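Local coordinates for protein nucleotidyltransferase (Thermus thermophilus HB8, PDB 1WWP) that is of unknown function but, as a nucleotidyltransferase substrate-binding-like helical protein, probably serves as the substrate-binding partner of a nucleotidyltransferase, at residues R75-M80 and A107-Q112; K39-Y44 and E111-R116. All blocks are in the same frame, centred on the assembly; numbering follows the deposited sequence.

Contact 1: residues R75-M80 and A107-Q112; sequences RLALGM and ARLMEQ
Leu109 pushes into a shallow hollow formed by Leu76 and Ala77 on helix 71-86, in the interior of an all-helical bundle of the nucleotidyltransferase substrate-binding family. The two helices follow one another in the chain, and their short segments run partly against each other at 117°, with axes 10.7 Å apart at closest approach. The backbones come nearest where the small Ala77 lies across from Leu109, their CA atoms being 7.9 Å apart. Leu109 is the main bump. Its CG stands anti to its own backbone N (chi1 -159°), which carries CD1 across the gap to lie 4.2 Å from Ala77 CB, the floor of the hollow. The wall is Leu76, which slides past Leu109 in the opposite direction until its CD1 sits 4.0 Å from Leu109 CG.

Beside it, a second patch is made by two selenomethionines, Met80 and Met110. Met80 reaches out extended and then bends at its last torsion (chi3 75°), while Met110 also bends near its end, and the two chains meet crosswise. Phe37 of helix 20-49 touches both selenomethionines, and Phe30 and Phe34 of the same helix also touch Met80; Ala77 touches Ile60 of helix 56-66. The meeting is wholly apolar, made by fit of shape between side chains. In the selenomethionine pair each methyl lies against the other's selenium: Met80 CE is 3.8 Å from Met110 SE, and Met110 CE is 3.9 Å from Met80 SE.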
ATOM      1  N   ARG A  75      21.064   2.269  -6.788  1.00 43.22           N
ATOM      2  CA  ARG A  75      20.538   0.940  -7.071  1.00 40.40           C
ATOM      3  C   ARG A  75      19.673   0.401  -5.930  1.00 40.35           C
ATOM      4  O   ARG A  75      18.638  -0.213  -6.163  1.00 39.07           O
ATOM      5  CB  ARG A  75      21.684  -0.032  -7.372  1.00 57.46           C
ATOM      6  CG  ARG A  75      22.323   0.202  -8.732  1.00 66.19           C
ATOM      7  CD  ARG A  75      21.288  -0.003  -9.840  1.00 78.42           C
ATOM      8  NE  ARG A  75      21.576   0.772 -11.045  1.00 82.08           N
ATOM      9  CZ  ARG A  75      20.753   0.855 -12.084  1.00 86.69           C
ATOM     10  NH1 ARG A  75      19.595   0.209 -12.065  1.00 89.55           N
ATOM     11  NH2 ARG A  75      21.075   1.593 -13.138  1.00 88.98           N
ATOM     12  N   LEU A  76      20.083   0.629  -4.690  1.00 40.92           N
ATOM     13  CA  LEU A  76      19.287   0.158  -3.566  1.00 39.49           C
ATOM     14  C   LEU A  76      17.939   0.910  -3.613  1.00 38.89           C
ATOM     15  O   LEU A  76      16.899   0.353  -3.271  1.00 41.06           O
ATOM     16  CB  LEU A  76      20.022   0.443  -2.252  1.00 39.50           C
ATOM     17  CG  LEU A  76      19.894  -0.479  -1.024  1.00 38.74           C
ATOM     18  CD1 LEU A  76      19.553   0.380   0.173  1.00 39.91           C
ATOM     19  CD2 LEU A  76      18.843  -1.563  -1.223  1.00 39.75           C
ATOM     20  N   ALA A  77      17.975   2.172  -4.047  1.00 36.01           N
ATOM     21  CA  ALA A  77      16.777   3.015  -4.171  1.00 39.07           C
ATOM     22  C   ALA A  77      15.829   2.467  -5.239  1.00 35.96           C
ATOM     23  O   ALA A  77      14.622   2.378  -5.027  1.00 38.19           O
ATOM     24  CB  ALA A  77      17.176   4.449  -4.529  1.00 29.71           C
ATOM     25  N   LEU A  78      16.387   2.104  -6.389  1.00 40.26           N
ATOM     26  CA  LEU A  78      15.601   1.558  -7.490  1.00 43.00           C
ATOM     27  C   LEU A  78      14.974   0.231  -7.075  1.00 45.92           C
ATOM     28  O   LEU A  78      13.902  -0.146  -7.558  1.00 46.42           O
ATOM     29  CB  LEU A  78      16.490   1.358  -8.724  1.00 45.70           C
ATOM     30  CG  LEU A  78      17.018   2.633  -9.385  1.00 41.70           C
ATOM     31  CD1 LEU A  78      18.146   2.293 -10.349  1.00 44.12           C
ATOM     32  CD2 LEU A  78      15.879   3.349 -10.099  1.00 41.52           C
ATOM     33  N   GLY A  79      15.645  -0.480  -6.176  1.00 41.38           N
ATOM     34  CA  GLY A  79      15.099  -1.742  -5.721  1.00 37.48           C
ATOM     35  C   GLY A  79      13.935  -1.425  -4.815  1.00 39.41           C
ATOM     36  O   GLY A  79      12.959  -2.172  -4.736  1.00 44.64           O
HETATM   37  N   MSE A  80      14.043  -0.292  -4.130  1.00 37.05           N
HETATM   38  CA  MSE A  80      13.006   0.158  -3.221  1.00 36.05           C
HETATM   39  C   MSE A  80      11.734   0.450  -4.023  1.00 35.00           C
HETATM   40  O   MSE A  80      10.635   0.136  -3.586  1.00 29.32           O
HETATM   41  CB  MSE A  80      13.486   1.413  -2.502  1.00 38.51           C
HETATM   42  CG  MSE A  80      12.751   1.741  -1.230  1.00 43.52           C
HETATM   43 SE   MSE A  80      13.753   3.030  -0.184  1.00 56.23          SE
HETATM   44  CE  MSE A  80      13.381   4.634  -1.218  1.00 54.09           C
ATOM     45  N   ALA A 107      15.412   1.832   5.346  1.00 42.18           N
ATOM     46  CA  ALA A 107      15.289   2.788   6.436  1.00 37.14           C
ATOM     47  C   ALA A 107      16.576   3.605   6.585  1.00 42.78           C
ATOM     48  O   ALA A 107      16.531   4.829   6.688  1.00 44.90           O
ATOM     49  CB  ALA A 107      14.972   2.054   7.737  1.00 45.07           C
ATOM     50  N   ARG A 108      17.721   2.934   6.588  1.00 47.19           N
ATOM     51  CA  ARG A 108      18.997   3.633   6.730  1.00 48.94           C
ATOM     52  C   ARG A 108      19.259   4.551   5.538  1.00 49.74           C
ATOM     53  O   ARG A 108      19.610   5.717   5.711  1.00 51.65           O
ATOM     54  CB  ARG A 108      20.149   2.631   6.860  1.00 57.75           C
ATOM     55  CG  ARG A 108      20.031   1.669   8.041  1.00 62.88           C
ATOM     56  CD  ARG A 108      21.112   0.594   7.993  1.00 69.90           C
ATOM     57  NE  ARG A 108      20.835  -0.499   8.923  1.00 75.15           N
ATOM     58  CZ  ARG A 108      20.857  -0.384  10.247  1.00 78.42           C
ATOM     59  NH1 ARG A 108      21.150   0.779  10.813  1.00 82.65           N
ATOM     60  NH2 ARG A 108      20.578  -1.434  11.009  1.00 80.15           N
ATOM     61  N   LEU A 109      19.090   4.023   4.329  1.00 46.83           N
ATOM     62  CA  LEU A 109      19.313   4.811   3.115  1.00 48.46           C
ATOM     63  C   LEU A 109      18.506   6.112   3.145  1.00 44.81           C
ATOM     64  O   LEU A 109      19.046   7.198   2.923  1.00 45.75           O
ATOM     65  CB  LEU A 109      18.915   3.996   1.879  1.00 46.90           C
ATOM     66  CG  LEU A 109      19.451   4.340   0.478  1.00 50.34           C
ATOM     67  CD1 LEU A 109      18.278   4.506  -0.455  1.00 40.22           C
ATOM     68  CD2 LEU A 109      20.318   5.592   0.496  1.00 51.21           C
HETATM   69  N   MSE A 110      17.214   5.999   3.436  1.00 42.37           N
HETATM   70  CA  MSE A 110      16.350   7.167   3.472  1.00 41.95           C
HETATM   71  C   MSE A 110      16.738   8.154   4.546  1.00 45.26           C
HETATM   72  O   MSE A 110      16.674   9.367   4.332  1.00 48.12           O
HETATM   73  CB  MSE A 110      14.887   6.748   3.642  1.00 43.27           C
HETATM   74  CG  MSE A 110      14.348   5.991   2.429  1.00 44.00           C
HETATM   75 SE   MSE A 110      12.432   5.697   2.341  1.00 48.30          SE
HETATM   76  CE  MSE A 110      12.266   4.036   3.332  1.00 40.75           C
ATOM     77  N   GLU A 111      17.140   7.636   5.703  1.00 48.00           N
ATOM     78  CA  GLU A 111      17.545   8.481   6.819  1.00 45.78           C
ATOM     79  C   GLU A 111      18.783   9.285   6.430  1.00 41.06           C
ATOM     80  O   GLU A 111      18.880  10.476   6.707  1.00 43.62           O
ATOM     81  CB  GLU A 111      17.845   7.607   8.045  1.00 55.92           C
ATOM     82  CG  GLU A 111      18.162   8.383   9.322  1.00 67.10           C
ATOM     83  CD  GLU A 111      18.318   7.482  10.548  1.00 76.49           C
ATOM     84  OE1 GLU A 111      18.398   8.027  11.671  1.00 81.50           O
ATOM     85  OE2 GLU A 111      18.364   6.238  10.396  1.00 77.96           O
ATOM     86  N   GLN A 112      19.724   8.622   5.774  1.00 41.18           N
ATOM     87  CA  GLN A 112      20.963   9.257   5.352  1.00 46.92           C
ATOM     88  C   GLN A 112      20.755  10.247   4.218  1.00 41.61           C
ATOM     89  O   GLN A 112      21.371  11.314   4.196  1.00 40.81           O
ATOM     90  CB  GLN A 112      21.976   8.196   4.911  1.00 53.80           C
ATOM     91  CG  GLN A 112      22.616   7.431   6.048  1.00 66.85           C
ATOM     92  CD  GLN A 112      23.568   6.367   5.551  1.00 73.63           C
ATOM     93  OE1 GLN A 112      24.392   6.620   4.672  1.00 81.23           O
ATOM     94  NE2 GLN A 112      23.465   5.169   6.114  1.00 77.85           N
TER

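Contact 2: residues K39-Y44 and E111-R116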
ATOM      1  N   LYS A  39       9.091  12.140  -2.899  1.00 33.39           N
ATOM      2  CA  LYS A  39       8.506  13.463  -3.071  1.00 35.75           C
ATOM      3  C   LYS A  39       9.452  14.536  -2.552  1.00 28.80           C
ATOM      4  O   LYS A  39       9.581  15.607  -3.147  1.00 29.05           O
ATOM      5  CB  LYS A  39       7.157  13.549  -2.351  1.00 38.75           C
ATOM      6  CG  LYS A  39       6.045  12.805  -3.077  1.00 41.84           C
ATOM      7  CD  LYS A  39       5.925  13.359  -4.470  1.00 51.44           C
ATOM      8  CE  LYS A  39       4.772  12.748  -5.220  1.00 61.39           C
ATOM      9  NZ  LYS A  39       4.766  13.322  -6.597  1.00 73.20           N
ATOM     10  N   ALA A  40      10.133  14.258  -1.448  1.00 26.67           N
ATOM     11  CA  ALA A  40      11.066  15.244  -0.898  1.00 25.57           C
ATOM     12  C   ALA A  40      12.261  15.392  -1.846  1.00 27.17           C
ATOM     13  O   ALA A  40      12.788  16.489  -2.051  1.00 29.46           O
ATOM     14  CB  ALA A  40      11.545  14.810   0.519  1.00 31.40           C
ATOM     15  N   LEU A  41      12.717  14.278  -2.400  1.00 26.91           N
ATOM     16  CA  LEU A  41      13.831  14.310  -3.356  1.00 29.17           C
ATOM     17  C   LEU A  41      13.392  15.088  -4.617  1.00 24.05           C
ATOM     18  O   LEU A  41      14.128  15.918  -5.133  1.00 27.87           O
ATOM     19  CB  LEU A  41      14.226  12.886  -3.761  1.00 27.08           C
ATOM     20  CG  LEU A  41      15.361  12.183  -3.017  1.00 39.12           C
ATOM     21  CD1 LEU A  41      15.620  10.812  -3.658  1.00 40.75           C
ATOM     22  CD2 LEU A  41      16.618  13.025  -3.102  1.00 35.67           C
ATOM     23  N   GLN A  42      12.185  14.801  -5.097  1.00 23.15           N
ATOM     24  CA  GLN A  42      11.661  15.485  -6.283  1.00 29.82           C
ATOM     25  C   GLN A  42      11.647  17.012  -6.089  1.00 30.22           C
ATOM     26  O   GLN A  42      12.141  17.750  -6.935  1.00 32.94           O
ATOM     27  CB  GLN A  42      10.252  14.966  -6.600  1.00 24.88           C
ATOM     28  CG  GLN A  42       9.579  15.673  -7.765  1.00 38.38           C
ATOM     29  CD  GLN A  42       8.124  15.268  -7.927  1.00 40.87           C
ATOM     30  OE1 GLN A  42       7.333  15.328  -6.983  1.00 42.03           O
ATOM     31  NE2 GLN A  42       7.764  14.860  -9.132  1.00 41.83           N
ATOM     32  N   ALA A  43      11.106  17.472  -4.957  1.00 38.44           N
ATOM     33  CA  ALA A  43      11.037  18.904  -4.639  1.00 34.99           C
ATOM     34  C   ALA A  43      12.423  19.496  -4.492  1.00 36.52           C
ATOM     35  O   ALA A  43      12.685  20.620  -4.924  1.00 34.28           O
ATOM     36  CB  ALA A  43      10.255  19.119  -3.343  1.00 34.48           C
ATOM     37  N   TYR A  44      13.321  18.736  -3.874  1.00 31.54           N
ATOM     38  CA  TYR A  44      14.678  19.209  -3.680  1.00 29.33           C
ATOM     39  C   TYR A  44      15.380  19.383  -5.039  1.00 32.23           C
ATOM     40  O   TYR A  44      16.048  20.384  -5.287  1.00 32.83           O
ATOM     41  CB  TYR A  44      15.465  18.210  -2.845  1.00 31.17           C
ATOM     42  CG  TYR A  44      16.906  18.609  -2.622  1.00 39.03           C
ATOM     43  CD1 TYR A  44      17.260  19.465  -1.586  1.00 45.16           C
ATOM     44  CD2 TYR A  44      17.916  18.138  -3.459  1.00 47.14           C
ATOM     45  CE1 TYR A  44      18.577  19.838  -1.380  1.00 44.30           C
ATOM     46  CE2 TYR A  44      19.240  18.508  -3.264  1.00 48.09           C
ATOM     47  CZ  TYR A  44      19.562  19.358  -2.220  1.00 50.18           C
ATOM     48  OH  TYR A  44      20.874  19.726  -2.009  1.00 56.21           O
ATOM     49  N   GLU A 111      17.140   7.636   5.703  1.00 48.00           N
ATOM     50  CA  GLU A 111      17.545   8.481   6.819  1.00 45.78           C
ATOM     51  C   GLU A 111      18.783   9.285   6.430  1.00 41.06           C
ATOM     52  O   GLU A 111      18.880  10.476   6.707  1.00 43.62           O
ATOM     53  CB  GLU A 111      17.845   7.607   8.045  1.00 55.92           C
ATOM     54  CG  GLU A 111      18.162   8.383   9.322  1.00 67.10           C
ATOM     55  CD  GLU A 111      18.318   7.482  10.548  1.00 76.49           C
ATOM     56  OE1 GLU A 111      18.398   8.027  11.671  1.00 81.50           O
ATOM     57  OE2 GLU A 111      18.364   6.238  10.396  1.00 77.96           O
ATOM     58  N   GLN A 112      19.724   8.622   5.774  1.00 41.18           N
ATOM     59  CA  GLN A 112      20.963   9.257   5.352  1.00 46.92           C
ATOM     60  C   GLN A 112      20.755  10.247   4.218  1.00 41.61           C
ATOM     61  O   GLN A 112      21.371  11.314   4.196  1.00 40.81           O
ATOM     62  CB  GLN A 112      21.976   8.196   4.911  1.00 53.80           C
ATOM     63  CG  GLN A 112      22.616   7.431   6.048  1.00 66.85           C
ATOM     64  CD  GLN A 112      23.568   6.367   5.551  1.00 73.63           C
ATOM     65  OE1 GLN A 112      24.392   6.620   4.672  1.00 81.23           O
ATOM     66  NE2 GLN A 112      23.465   5.169   6.114  1.00 77.85           N
ATOM     67  N   VAL A 113      19.896   9.902   3.269  1.00 42.11           N
ATOM     68  CA  VAL A 113      19.669  10.816   2.157  1.00 40.14           C
ATOM     69  C   VAL A 113      18.962  12.057   2.659  1.00 38.19           C
ATOM     70  O   VAL A 113      19.374  13.162   2.355  1.00 37.33           O
ATOM     71  CB  VAL A 113      18.836  10.164   1.041  1.00 36.00           C
ATOM     72  CG1 VAL A 113      18.653  11.153  -0.125  1.00 41.35           C
ATOM     73  CG2 VAL A 113      19.541   8.912   0.550  1.00 37.47           C
ATOM     74  N   LEU A 114      17.905  11.878   3.446  1.00 42.12           N
ATOM     75  CA  LEU A 114      17.166  13.029   3.956  1.00 45.16           C
ATOM     76  C   LEU A 114      18.109  13.984   4.676  1.00 50.89           C
ATOM     77  O   LEU A 114      17.986  15.207   4.546  1.00 49.48           O
ATOM     78  CB  LEU A 114      16.043  12.572   4.890  1.00 41.82           C
ATOM     79  CG  LEU A 114      14.898  11.841   4.184  1.00 45.46           C
ATOM     80  CD1 LEU A 114      13.865  11.372   5.193  1.00 41.46           C
ATOM     81  CD2 LEU A 114      14.277  12.763   3.157  1.00 39.35           C
ATOM     82  N   GLY A 115      19.057  13.416   5.420  1.00 52.79           N
ATOM     83  CA  GLY A 115      20.028  14.231   6.133  1.00 53.08           C
ATOM     84  C   GLY A 115      20.722  15.210   5.198  1.00 53.77           C
ATOM     85  O   GLY A 115      20.635  16.423   5.378  1.00 51.98           O
ATOM     86  N   ARG A 116      21.407  14.683   4.190  1.00 51.34           N
ATOM     87  CA  ARG A 116      22.104  15.522   3.227  1.00 53.42           C
ATOM     88  C   ARG A 116      21.209  16.609   2.620  1.00 53.50           C
ATOM     89  O   ARG A 116      21.690  17.680   2.256  1.00 55.22           O
ATOM     90  CB  ARG A 116      22.664  14.659   2.097  1.00 55.53           C
ATOM     91  CG  ARG A 116      23.488  13.479   2.562  1.00 56.93           C
ATOM     92  CD  ARG A 116      23.818  12.558   1.400  1.00 59.33           C
ATOM     93  NE  ARG A 116      24.277  11.263   1.880  1.00 61.99           N
ATOM     94  CZ  ARG A 116      24.141  10.125   1.206  1.00 68.33           C
ATOM     95  NH1 ARG A 116      23.562  10.118   0.013  1.00 66.46           N
ATOM     96  NH2 ARG A 116      24.565   8.989   1.739  1.00 71.22           N
TER
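Ala40 and Leu41 meet Leu114 and Val113 where the long helix 20-49 packs against the last helix, 93-116, of the helical bundle. It is a light contact, apolar throughout and burying 126 Å² over both sides, between a small residue and three branched ones.

Along the first segment, Lys39 makes no contact with the other segment and bonds within its own helix: its NZ donates to Gln42 OE1 at 3.3 Å, meeting the carbonyl at 124° and tilted 25° from its plane. Next comes Ala40, whose CB points at helix 93-116 and lies 4.3 Å from Leu114 CD2. The CA atoms of Ala40 and Leu114 are the nearest pair across the segments, 8.1 Å apart, consistent with the small alanine side chain. Leu114 swings its end toward the alanine, and beyond the contact its side chain also touches Ala2, Glu3 and Leu6 of helix 2-13.

Leu41 sets off obliquely and brings its end round to Val113. The two side chains cross at about a right angle, and a single branch of each does the touching. Around them Leu41 also packs on Val59 and Leu68, and Val113 on Leu69 and Phe37; both residues are buried. Tyr44, one turn after Ala40, has its CB pointing toward the last helix but stays just beyond touching distance of segment 111-116. Arg116, near the end of the last helix, is tied by its NH2 to Glu73 in a salt bridge. Val113 holds CG1 anti to its backbone N (chi1 -179°), and this branch meets Leu41 CD2 at 4.1 Å.

Overall arrangement
Both contacts are made by helix 93-116, the last helix of the chain, which presents neighbouring turns to two different partners: helix 71-86 in contact 1 and the long helix 20-49 in contact 2. Their centres are about 11 Å apart, and Glu111 and Gln112 belong to the final-helix segment of both. In chain order 39-44 comes first, then 75-80, and lastly the overlapping segments 107-112 and 111-116. The centre of contact 1 lies about 5 Å from the centre of the chain, that of contact 2 about 10 Å. Phe37 joins them, touching Met80 and Met110 of one and Val113 and Leu114 of the other, so one apolar core runs through three helices of the bundle.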